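Local coordinates for ABC transporter, substrate-binding protein (Streptococcus pneumoniae, PDB 5G5Y) that binds short- and long-chain fructooligosaccharides, preferring tetrasaccharides and larger, as the solute-binding component of an ABC import system, at residues Asn253-Lys258 against Asn273-Ser278. Residues are numbered along the deposited sequence; the frame is centred on the assembly and turned at random.
Sequences NSYIAK and NNVTGS
I256 lays its CG2 methyl against the turn carrying N274 and V275, 3.9 Å from V275 CG2 and 3.6 Å from the carbonyl oxygen N274 O. That methyl stands beside its own backbone N because CG1 occupies the position between N and the carbonyl carbon (chi1 72°). The two branched side chains meet at a slant, through one methyl each. The backbones come close here as well: I256 CA and V275 CA are 4.8 Å apart, and the carbonyl oxygens I256 O and V275 O, both acceptors, lie 3.9 Å from each other. V275 uses its other methyl on Y255, with CG1, anti to the backbone N (chi1 -179°), 4.4 Å from ring atom CE2 and oblique to the ring. In this member of the bacterial solute-binding protein 1 family, helix 252-260 leads into strand 264-269 of a mixed sheet, and the loop after that strand folds back onto the helix. Y255, on the helix, is buried, its OH hydrogen-bonded to F268 O of the strand, while V275 also rests on Y267 and T269. At the exposed margin N274 turns its amide away from the helix; it is a substrate-binding residue, with its side chain about 5 Å from that of W270, another residue of the sugar site.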
loop_
_atom_site.group_PDB
_atom_site.type_symbol
_atom_site.label_atom_id
_atom_site.label_comp_id
_atom_site.label_asym_id
_atom_site.label_seq_id
_atom_site.Cartn_x
_atom_site.Cartn_y
_atom_site.Cartn_z
ATOM N N ASN A 253 -19.309 2.983 -3.498
ATOM C CA ASN A 253 -20.627 2.370 -3.243
ATOM C C ASN A 253 -21.397 2.064 -4.516
ATOM O O ASN A 253 -21.914 0.971 -4.669
ATOM C CB ASN A 253 -21.453 3.233 -2.269
ATOM C CG ASN A 253 -20.976 3.093 -0.825
ATOM O OD1 ASN A 253 -20.496 2.044 -0.418
ATOM N ND2 ASN A 253 -21.136 4.138 -0.047
ATOM N N SER A 254 -21.429 2.994 -5.455
ATOM C CA SER A 254 -22.109 2.729 -6.726
ATOM C C SER A 254 -21.422 1.655 -7.595
ATOM O O SER A 254 -22.071 0.808 -8.213
ATOM C CB SER A 254 -22.250 4.020 -7.533
ATOM O OG SER A 254 -22.624 3.675 -8.862
ATOM N N TYR A 255 -20.087 1.718 -7.628
ATOM C CA TYR A 255 -19.248 0.786 -8.411
ATOM C C TYR A 255 -19.470 -0.640 -7.961
ATOM O O TYR A 255 -19.705 -1.531 -8.774
ATOM C CB TYR A 255 -17.788 1.165 -8.163
ATOM C CG TYR A 255 -16.712 0.550 -9.007
ATOM C CD1 TYR A 255 -16.586 0.877 -10.354
ATOM C CD2 TYR A 255 -15.722 -0.250 -8.431
ATOM C CE1 TYR A 255 -15.539 0.380 -11.124
ATOM C CE2 TYR A 255 -14.671 -0.749 -9.192
ATOM C CZ TYR A 255 -14.570 -0.413 -10.534
ATOM O OH TYR A 255 -13.551 -0.888 -11.315
ATOM N N ILE A 256 -19.401 -0.866 -6.660
ATOM C CA ILE A 256 -19.645 -2.221 -6.143
ATOM C C ILE A 256 -21.118 -2.682 -6.232
ATOM O O ILE A 256 -21.370 -3.878 -6.298
ATOM C CB ILE A 256 -19.053 -2.441 -4.742
ATOM C CG1 ILE A 256 -19.817 -1.697 -3.669
ATOM C CG2 ILE A 256 -17.575 -2.036 -4.727
ATOM C CD1 ILE A 256 -19.350 -2.038 -2.272
ATOM N N ALA A 257 -22.079 -1.762 -6.260
ATOM C CA ALA A 257 -23.487 -2.155 -6.522
ATOM C C ALA A 257 -23.634 -2.745 -7.916
ATOM O O ALA A 257 -24.243 -3.808 -8.105
ATOM C CB ALA A 257 -24.429 -0.954 -6.353
ATOM N N LYS A 258 -23.044 -2.067 -8.904
ATOM C CA LYS A 258 -23.026 -2.579 -10.255
ATOM C C LYS A 258 -22.178 -3.829 -10.387
ATOM O O LYS A 258 -22.550 -4.750 -11.108
ATOM C CB LYS A 258 -22.511 -1.519 -11.231
ATOM C CG LYS A 258 -23.493 -0.392 -11.422
ATOM C CD LYS A 258 -22.948 0.649 -12.388
ATOM C CE LYS A 258 -21.939 1.572 -11.724
ATOM N NZ LYS A 258 -21.591 2.629 -12.707
ATOM N N ASN A 273 -13.070 -10.075 -5.056
ATOM C CA ASN A 273 -13.991 -10.459 -3.974
ATOM C C ASN A 273 -14.754 -9.269 -3.367
ATOM O O ASN A 273 -15.911 -9.420 -2.956
ATOM C CB ASN A 273 -13.247 -11.287 -2.908
ATOM C CG ASN A 273 -12.883 -12.682 -3.419
ATOM O OD1 ASN A 273 -13.722 -13.587 -3.389
ATOM N ND2 ASN A 273 -11.640 -12.872 -3.904
ATOM N N ASN A 274 -14.140 -8.082 -3.369
ATOM C CA ASN A 274 -14.773 -6.893 -2.852
ATOM C C ASN A 274 -15.744 -6.215 -3.823
ATOM O O ASN A 274 -16.371 -5.229 -3.439
ATOM C CB ASN A 274 -13.728 -5.863 -2.398
ATOM C CG ASN A 274 -12.707 -6.452 -1.421
ATOM O OD1 ASN A 274 -11.478 -6.340 -1.620
ATOM N ND2 ASN A 274 -13.205 -7.107 -0.382
ATOM N N VAL A 275 -15.814 -6.666 -5.070
ATOM C CA VAL A 275 -16.604 -5.970 -6.092
ATOM C C VAL A 275 -17.553 -6.938 -6.732
ATOM O O VAL A 275 -18.765 -6.759 -6.572
ATOM C CB VAL A 275 -15.734 -5.242 -7.147
ATOM C CG1 VAL A 275 -16.593 -4.520 -8.182
ATOM C CG2 VAL A 275 -14.839 -4.243 -6.441
ATOM N N THR A 276 -17.046 -7.939 -7.455
ATOM C CA THR A 276 -17.913 -8.911 -8.122
ATOM C C THR A 276 -18.186 -10.181 -7.290
ATOM O O THR A 276 -19.055 -10.967 -7.643
ATOM C CB THR A 276 -17.395 -9.278 -9.508
ATOM O OG1 THR A 276 -16.012 -9.691 -9.436
ATOM C CG2 THR A 276 -17.572 -8.060 -10.444
ATOM N N GLY A 277 -17.444 -10.361 -6.203
ATOM C CA GLY A 277 -17.697 -11.441 -5.247
ATOM C C GLY A 277 -16.776 -12.628 -5.386
ATOM O O GLY A 277 -15.854 -12.653 -6.231
ATOM N N SER A 278 -17.030 -13.627 -4.544
ATOM C CA SER A 278 -16.203 -14.834 -4.489
ATOM C C SER A 278 -16.826 -15.877 -5.371
ATOM O O SER A 278 -17.597 -16.723 -4.903
ATOM C CB SER A 278 -16.080 -15.349 -3.048
ATOM O OG SER A 278 -17.370 -15.520 -2.479
#